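PDB 5Z5M: predicted protein from Phaeodactylum tricornutum CCAP 1055/1, which probably converts 5-hydroxyisourate to (S)-allantoin through the last two steps of urate degradation, hydrolysis followed by stereoselective decarboxylation of OHCU. Local coordinates for residues L183-L188 with Y243-F248; L203-P208 with E237-Q242; A30-A35 with A54-I59. All coordinates share one frame; numbering follows the deposited sequence.

Following the chain from its N terminus, contact 3 closes first: two helices in the OHCU decarboxylase region, 30-35 and 54-59, meet before the chain enters its transthyretin-like part. There contact 1 opens at 183-188 and contact 2 at 203-208. Contact 2 closes before contact 1, at 237-242; strand 241-248, which begins at the end of that segment, continues into 243-248 and closes contact 1, so contact 2 is nested inside contact 1. Contact 1 joins the two sheets face to face; contact 2 pairs neighbouring strands within one sheet. They touch where Glu244 N lies 2.9 Å from His204 O, probably a hydrogen bond. The centre of contact 3 is about 38 Å from that of contact 1.

Contact 1. Residues L183-L188 with Y243-F248; sequences LTCHVL and YEWTFF
The sulfur of Cys185 is held between two aromatic rings, those of Trp245 and Phe247, and meets them in two different ways. Against Trp245 it lies over one face, with Cys185 SG 4.3 Å from the centroid of the six-membered ring and displaced toward the rim. Phe247 instead receives it at an edge, in the plane of the ring, with Cys185 SG 3.7 Å from Phe247 CE1. With SG anti to the backbone N (chi1 -170°), the thiol is carried along the strand toward Phe247, while the Cys185 CB stays on the indole, 3.7 Å from Trp245 CZ2. Leu183 and Trp245 reach toward each other from opposite strands, with Leu183 CD2 3.9 Å from Trp245 CZ2. At the other end of the contact Val187 and Phe247 run alongside each other in opposite senses, and the CG2 branch of the valine, anti to the carbonyl carbon, touches Phe247 CE1 at 3.9 Å. The two backbones stay well apart, with the CA atoms of Val187 and Phe247 separated by 9.2 Å, and apolar side chains fill the interval. Ile201 and Leu203 of strand 200-207 pack on Trp245, which also stacks with Phe273, and Val284 and Leu286 bring strand 281-289 into the same core. Thr184 turns away from it, its OG1 hydrogen-bonded to His281 and His283. This is the packed interior of a beta sandwich of the transthyretin family, where residues 183-188 on one sheet face residues 243-248 on the other.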
# COMPACT_ATOMS: atom_id res chain seq x y z
N LEU A 183 17.55 3.63 14.18
CA LEU A 183 16.17 3.73 13.73
C LEU A 183 15.93 5.05 13.02
O LEU A 183 16.19 6.12 13.58
CB LEU A 183 15.21 3.58 14.91
CG LEU A 183 13.71 3.73 14.65
CD1 LEU A 183 13.17 2.62 13.75
CD2 LEU A 183 12.96 3.74 15.98
N THR A 184 15.46 4.98 11.78
CA THR A 184 15.12 6.18 11.03
C THR A 184 13.66 6.15 10.59
O THR A 184 12.99 5.11 10.65
CB THR A 184 16.00 6.35 9.78
OG1 THR A 184 15.87 5.19 8.95
CG2 THR A 184 17.46 6.56 10.17
N CYS A 185 13.19 7.30 10.12
CA CYS A 185 11.81 7.45 9.69
C CYS A 185 11.73 8.40 8.50
O CYS A 185 12.56 9.29 8.35
CB CYS A 185 10.95 7.97 10.84
SG CYS A 185 9.18 7.92 10.52
N HIS A 186 10.74 8.17 7.66
CA HIS A 186 10.46 9.03 6.51
C HIS A 186 8.95 9.11 6.37
O HIS A 186 8.26 8.11 6.54
CB HIS A 186 11.12 8.46 5.25
CG HIS A 186 10.79 9.20 4.00
ND1 HIS A 186 11.25 10.48 3.75
CD2 HIS A 186 10.05 8.85 2.92
CE1 HIS A 186 10.80 10.88 2.57
NE2 HIS A 186 10.08 9.91 2.05
N VAL A 187 8.43 10.30 6.09
CA VAL A 187 7.00 10.44 5.86
C VAL A 187 6.75 10.95 4.44
O VAL A 187 7.29 11.98 4.03
CB VAL A 187 6.33 11.39 6.86
CG1 VAL A 187 4.83 11.44 6.59
CG2 VAL A 187 6.63 10.95 8.28
N LEU A 188 5.93 10.22 3.70
CA LEU A 188 5.56 10.61 2.35
C LEU A 188 4.07 10.87 2.21
O LEU A 188 3.25 10.02 2.56
CB LEU A 188 5.98 9.54 1.35
CG LEU A 188 5.53 9.83 -0.08
CD1 LEU A 188 6.55 10.71 -0.79
CD2 LEU A 188 5.30 8.53 -0.83
N TYR A 243 7.91 -0.78 20.24
CA TYR A 243 7.84 0.68 20.18
C TYR A 243 6.53 1.17 19.54
O TYR A 243 5.81 0.39 18.92
CB TYR A 243 9.03 1.24 19.39
CG TYR A 243 10.38 0.99 20.04
CD1 TYR A 243 10.99 -0.26 19.97
CD2 TYR A 243 11.05 2.02 20.70
CE1 TYR A 243 12.22 -0.49 20.56
CE2 TYR A 243 12.29 1.79 21.30
CZ TYR A 243 12.87 0.54 21.22
OH TYR A 243 14.10 0.30 21.81
N GLU A 244 6.25 2.46 19.68
CA GLU A 244 5.12 3.06 18.98
C GLU A 244 5.43 4.49 18.54
O GLU A 244 5.76 5.34 19.37
CB GLU A 244 3.87 3.04 19.88
CG GLU A 244 2.62 3.55 19.21
CD GLU A 244 1.38 3.35 20.07
OE1 GLU A 244 0.73 4.36 20.42
OE2 GLU A 244 1.05 2.18 20.38
N TRP A 245 5.35 4.74 17.23
CA TRP A 245 5.34 6.10 16.72
C TRP A 245 3.97 6.71 16.98
O TRP A 245 2.97 6.00 17.05
CB TRP A 245 5.58 6.19 15.21
CG TRP A 245 6.89 5.71 14.62
CD1 TRP A 245 7.05 4.63 13.79
CD2 TRP A 245 8.18 6.34 14.71
NE1 TRP A 245 8.36 4.52 13.40
CE2 TRP A 245 9.08 5.55 13.96
CE3 TRP A 245 8.67 7.46 15.39
CZ2 TRP A 245 10.44 5.86 13.86
CZ3 TRP A 245 10.02 7.76 15.28
CH2 TRP A 245 10.89 6.96 14.52
N THR A 246 3.94 8.03 17.09
CA THR A 246 2.69 8.77 17.00
C THR A 246 2.88 9.83 15.93
O THR A 246 3.69 10.74 16.10
CB THR A 246 2.29 9.43 18.35
OG1 THR A 246 2.13 8.42 19.35
CG2 THR A 246 0.99 10.19 18.20
N PHE A 247 2.18 9.68 14.81
CA PHE A 247 2.26 10.66 13.73
C PHE A 247 1.10 11.64 13.83
O PHE A 247 -0.07 11.23 13.79
CB PHE A 247 2.24 9.97 12.36
CG PHE A 247 3.40 9.06 12.13
CD1 PHE A 247 4.59 9.55 11.62
CD2 PHE A 247 3.30 7.70 12.39
CE1 PHE A 247 5.67 8.71 11.38
CE2 PHE A 247 4.37 6.85 12.16
CZ PHE A 247 5.56 7.36 11.66
N PHE A 248 1.40 12.93 13.94
CA PHE A 248 0.33 13.92 14.05
C PHE A 248 -0.03 14.45 12.66
O PHE A 248 0.30 15.57 12.30
CB PHE A 248 0.76 15.06 14.98
CG PHE A 248 0.89 14.63 16.42
CD1 PHE A 248 2.10 14.15 16.90
CD2 PHE A 248 -0.20 14.67 17.27
CE1 PHE A 248 2.22 13.73 18.22
CE2 PHE A 248 -0.09 14.25 18.58
CZ PHE A 248 1.13 13.78 19.06

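Contact 2. Residues L203-P208 with E237-Q242; sequences LHRLSP and EFTVGQ
The guanidinium of Arg205 meets the backbone oxygen of Glu237 at its edge and in its plane, with Arg205 NH2 2.8 Å from Glu237 O. That bond is weak, because its N-H points well off the acceptor (123°). A bend at chi3 (-68°) of an otherwise extended chain swings the head group toward the turn at 237-239, where Thr239 lies transverse to the arginine chain. The group has further anchors: NE donates to Tyr243 OH and NH1 to Met211 O, which should limit its rotation. Where the strands begin to pair, Gln242 O is gripped by two amides approaching from the same face of its plane, Leu206 N at 2.7 Å and Ser207 N, the longer, at 3.3 Å. This double grip marks a classic beta bulge, with Leu206 and Ser207 together opposite Gln242. The return bond runs from Gln242 N to Ser207 O at 3.0 Å, the donor standing above the carbonyl plane. Ser207 OG adds a weak bond from the same amide and lies 3.2 Å from Gln242 CB. The CA of Gly241 approaches Ser207 O at 3.3 Å in a CH-O contact, and the ring of Pro208, which follows a cis peptide bond, lies beside Gly241, with Pro208 CD 3.7 Å from Val240 O. The pairing joins the end of strand 200-207 to the start of the antiparallel strand 241-248; strand 213-219 flanks the former and strand 268-275 the latter. Arg272 of strand 268-275 packs on both Leu206 and Gln242, while Gln263 of a third subunit also touches Gln242.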
# COMPACT_ATOMS: atom_id res chain seq x y z
N LEU A 203 7.78 9.21 19.75
CA LEU A 203 8.20 7.81 19.83
C LEU A 203 8.21 7.34 21.28
O LEU A 203 8.86 7.96 22.13
CB LEU A 203 9.59 7.62 19.20
CG LEU A 203 10.12 6.18 19.16
CD1 LEU A 203 9.18 5.26 18.38
CD2 LEU A 203 11.54 6.14 18.57
N HIS A 204 7.48 6.27 21.56
CA HIS A 204 7.49 5.63 22.87
C HIS A 204 8.05 4.23 22.78
O HIS A 204 7.88 3.55 21.78
CB HIS A 204 6.08 5.54 23.46
CG HIS A 204 5.54 6.86 23.93
ND1 HIS A 204 5.06 7.81 23.06
CD2 HIS A 204 5.39 7.37 25.17
CE1 HIS A 204 4.64 8.86 23.74
NE2 HIS A 204 4.83 8.62 25.03
N ARG A 205 8.73 3.80 23.84
CA ARG A 205 9.03 2.38 24.02
C ARG A 205 7.95 1.76 24.90
O ARG A 205 7.68 2.25 26.00
CB ARG A 205 10.41 2.17 24.64
CG ARG A 205 10.84 0.70 24.70
CD ARG A 205 12.19 0.51 25.38
NE ARG A 205 13.29 1.06 24.60
CZ ARG A 205 13.95 2.17 24.91
NH1 ARG A 205 13.65 2.86 26.00
NH2 ARG A 205 14.94 2.59 24.13
N LEU A 206 7.33 0.69 24.42
CA LEU A 206 6.23 0.06 25.16
C LEU A 206 6.69 -1.12 25.99
O LEU A 206 6.10 -1.43 27.02
CB LEU A 206 5.13 -0.39 24.20
CG LEU A 206 4.48 0.67 23.31
CD1 LEU A 206 3.23 0.11 22.64
CD2 LEU A 206 4.16 1.93 24.09
N SER A 207 7.75 -1.78 25.53
CA SER A 207 8.29 -2.94 26.24
C SER A 207 9.76 -3.13 25.87
O SER A 207 10.20 -2.68 24.80
CB SER A 207 7.48 -4.20 25.92
OG SER A 207 7.77 -4.70 24.63
N PRO A 208 10.55 -3.77 26.76
CA PRO A 208 10.18 -4.29 28.08
C PRO A 208 9.85 -3.16 29.06
O PRO A 208 10.44 -2.09 28.97
CB PRO A 208 11.43 -5.05 28.52
CG PRO A 208 12.55 -4.38 27.80
CD PRO A 208 11.98 -3.98 26.47
N GLU A 237 20.32 2.94 23.39
CA GLU A 237 18.95 3.40 23.18
C GLU A 237 18.21 2.63 22.09
O GLU A 237 17.00 2.43 22.19
CB GLU A 237 18.93 4.90 22.87
CG GLU A 237 19.73 5.32 21.66
CD GLU A 237 19.88 6.83 21.55
OE1 GLU A 237 19.89 7.35 20.42
OE2 GLU A 237 20.01 7.48 22.61
N PHE A 238 18.93 2.19 21.05
CA PHE A 238 18.33 1.33 20.04
C PHE A 238 18.35 -0.10 20.55
O PHE A 238 19.24 -0.88 20.21
CB PHE A 238 19.07 1.45 18.70
CG PHE A 238 18.44 0.64 17.58
CD1 PHE A 238 17.27 1.06 16.97
CD2 PHE A 238 19.04 -0.52 17.12
CE1 PHE A 238 16.70 0.33 15.93
CE2 PHE A 238 18.48 -1.26 16.09
CZ PHE A 238 17.31 -0.83 15.49
N THR A 239 17.35 -0.45 21.36
CA THR A 239 17.34 -1.73 22.06
C THR A 239 16.16 -2.60 21.64
O THR A 239 15.11 -2.08 21.24
CB THR A 239 17.29 -1.54 23.58
OG1 THR A 239 16.14 -0.76 23.93
CG2 THR A 239 18.54 -0.81 24.07
N VAL A 240 16.33 -3.92 21.72
CA VAL A 240 15.26 -4.86 21.42
C VAL A 240 14.03 -4.57 22.27
O VAL A 240 14.14 -4.34 23.47
CB VAL A 240 15.73 -6.32 21.65
CG1 VAL A 240 14.55 -7.30 21.55
CG2 VAL A 240 16.82 -6.69 20.65
N GLY A 241 12.86 -4.55 21.63
CA GLY A 241 11.62 -4.30 22.34
C GLY A 241 10.50 -3.84 21.43
O GLY A 241 10.63 -3.84 20.21
N GLN A 242 9.38 -3.44 22.03
CA GLN A 242 8.25 -2.94 21.27
C GLN A 242 8.17 -1.43 21.37
O GLN A 242 8.33 -0.86 22.45
CB GLN A 242 6.95 -3.58 21.76
CG GLN A 242 5.76 -3.28 20.89
CD GLN A 242 4.49 -3.93 21.39
OE1 GLN A 242 4.19 -3.91 22.58
NE2 GLN A 242 3.73 -4.53 20.47

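Contact 3. Residues A30-A35 with A54-I59; sequences AWVAEA and AAMKAI
A steep helix-helix crossing in the helical OHCU decarboxylase region brings Val32 and Ala35 against Met56 and Ile59. The axes of the short segments pass 9.4 Å apart, with 115° between their directions. Ile59 supplies most of the second helix's contact, wedged among Trp31, Val32 and Ala35. Its two branches divide the work: Ile59 CD1 reaches the backbone, 3.5 Å from Val32 O, and Ile59 CG2 lies 4.0 Å from Trp31 CZ3. Both branches also bear on the methyl of Ala35, with Ile59 CD1 3.8 Å from Ala35 CB. Beside it, the valine and methionine side chains of Val32 and Met56 are roughly perpendicular. The thioether chain bends at its last torsion (chi3 68°), which brings Met56 CE to 3.9 Å from Val32 CG1, while the same valine methyl sits 3.8 Å from Met56 O. The other branch, Val32 CG2, lies over the centre of the Trp31 ring, so the valine spans both the indole and the facing helix. Leu36, next after Ala35 in helix 30-38, packs on both Met56 and Ile59, and Ile25 and Tyr26, in the loop before that helix, also touch Met56; Trp31 also meets Ser63, just beyond helix 49-61.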
# COMPACT_ATOMS: atom_id res chain seq x y z
N ALA A 30 26.13 -28.95 22.79
CA ALA A 30 27.44 -28.34 22.93
C ALA A 30 28.28 -28.51 21.66
O ALA A 30 29.23 -27.75 21.44
CB ALA A 30 28.18 -28.92 24.13
N TRP A 31 27.92 -29.48 20.83
CA TRP A 31 28.63 -29.73 19.58
C TRP A 31 28.61 -28.51 18.65
O TRP A 31 29.53 -28.32 17.86
CB TRP A 31 28.07 -30.96 18.85
CG TRP A 31 26.61 -30.89 18.49
CD1 TRP A 31 25.55 -31.29 19.25
CD2 TRP A 31 26.05 -30.43 17.25
NE1 TRP A 31 24.37 -31.09 18.58
CE2 TRP A 31 24.65 -30.57 17.34
CE3 TRP A 31 26.60 -29.92 16.07
CZ2 TRP A 31 23.79 -30.20 16.30
CZ3 TRP A 31 25.74 -29.55 15.04
CH2 TRP A 31 24.36 -29.70 15.16
N VAL A 32 27.57 -27.69 18.76
CA VAL A 32 27.47 -26.49 17.94
C VAL A 32 28.60 -25.53 18.29
O VAL A 32 29.28 -25.01 17.41
CB VAL A 32 26.12 -25.76 18.12
CG1 VAL A 32 26.06 -24.53 17.22
CG2 VAL A 32 24.95 -26.69 17.81
N ALA A 33 28.78 -25.29 19.58
CA ALA A 33 29.81 -24.39 20.07
C ALA A 33 31.20 -24.95 19.80
O ALA A 33 32.16 -24.21 19.54
CB ALA A 33 29.63 -24.12 21.56
N GLU A 34 31.30 -26.28 19.84
CA GLU A 34 32.56 -26.95 19.57
C GLU A 34 33.00 -26.71 18.13
O GLU A 34 34.11 -26.25 17.89
CB GLU A 34 32.43 -28.44 19.85
CG GLU A 34 32.29 -28.75 21.32
CD GLU A 34 33.41 -28.14 22.15
OE1 GLU A 34 34.58 -28.23 21.72
OE2 GLU A 34 33.12 -27.56 23.22
N ALA A 35 32.11 -27.01 17.18
CA ALA A 35 32.37 -26.76 15.77
C ALA A 35 32.74 -25.29 15.54
O ALA A 35 33.61 -24.99 14.73
CB ALA A 35 31.16 -27.15 14.93
N ALA A 54 24.62 -16.00 13.24
CA ALA A 54 24.61 -16.53 11.89
C ALA A 54 25.56 -17.71 11.75
O ALA A 54 25.26 -18.69 11.07
CB ALA A 54 24.99 -15.44 10.88
N ALA A 55 26.72 -17.59 12.39
CA ALA A 55 27.74 -18.62 12.37
C ALA A 55 27.25 -19.92 13.03
O ALA A 55 27.45 -21.01 12.50
CB ALA A 55 29.00 -18.13 13.05
N MET A 56 26.59 -19.79 14.18
CA MET A 56 26.08 -20.96 14.89
C MET A 56 24.90 -21.57 14.15
O MET A 56 24.77 -22.79 14.07
CB MET A 56 25.70 -20.60 16.32
CG MET A 56 26.88 -20.06 17.14
SD MET A 56 26.50 -19.69 18.86
CE MET A 56 26.21 -21.34 19.49
N LYS A 57 24.05 -20.71 13.59
CA LYS A 57 22.91 -21.15 12.79
C LYS A 57 23.39 -21.97 11.59
O LYS A 57 22.80 -23.01 11.27
CB LYS A 57 22.09 -19.95 12.31
CG LYS A 57 20.83 -20.32 11.54
CD LYS A 57 20.04 -19.07 11.14
CE LYS A 57 18.77 -19.44 10.39
NZ LYS A 57 17.94 -18.24 10.07
N ALA A 58 24.44 -21.51 10.94
CA ALA A 58 25.01 -22.20 9.78
C ALA A 58 25.49 -23.60 10.14
O ALA A 58 25.26 -24.56 9.40
CB ALA A 58 26.15 -21.39 9.19
N ILE A 59 26.16 -23.72 11.29
CA ILE A 59 26.62 -25.01 11.79
C ILE A 59 25.45 -25.97 11.98
O ILE A 59 25.51 -27.14 11.57
CB ILE A 59 27.39 -24.85 13.12
CG1 ILE A 59 28.72 -24.13 12.86
CG2 ILE A 59 27.64 -26.22 13.78
CD1 ILE A 59 29.50 -23.81 14.11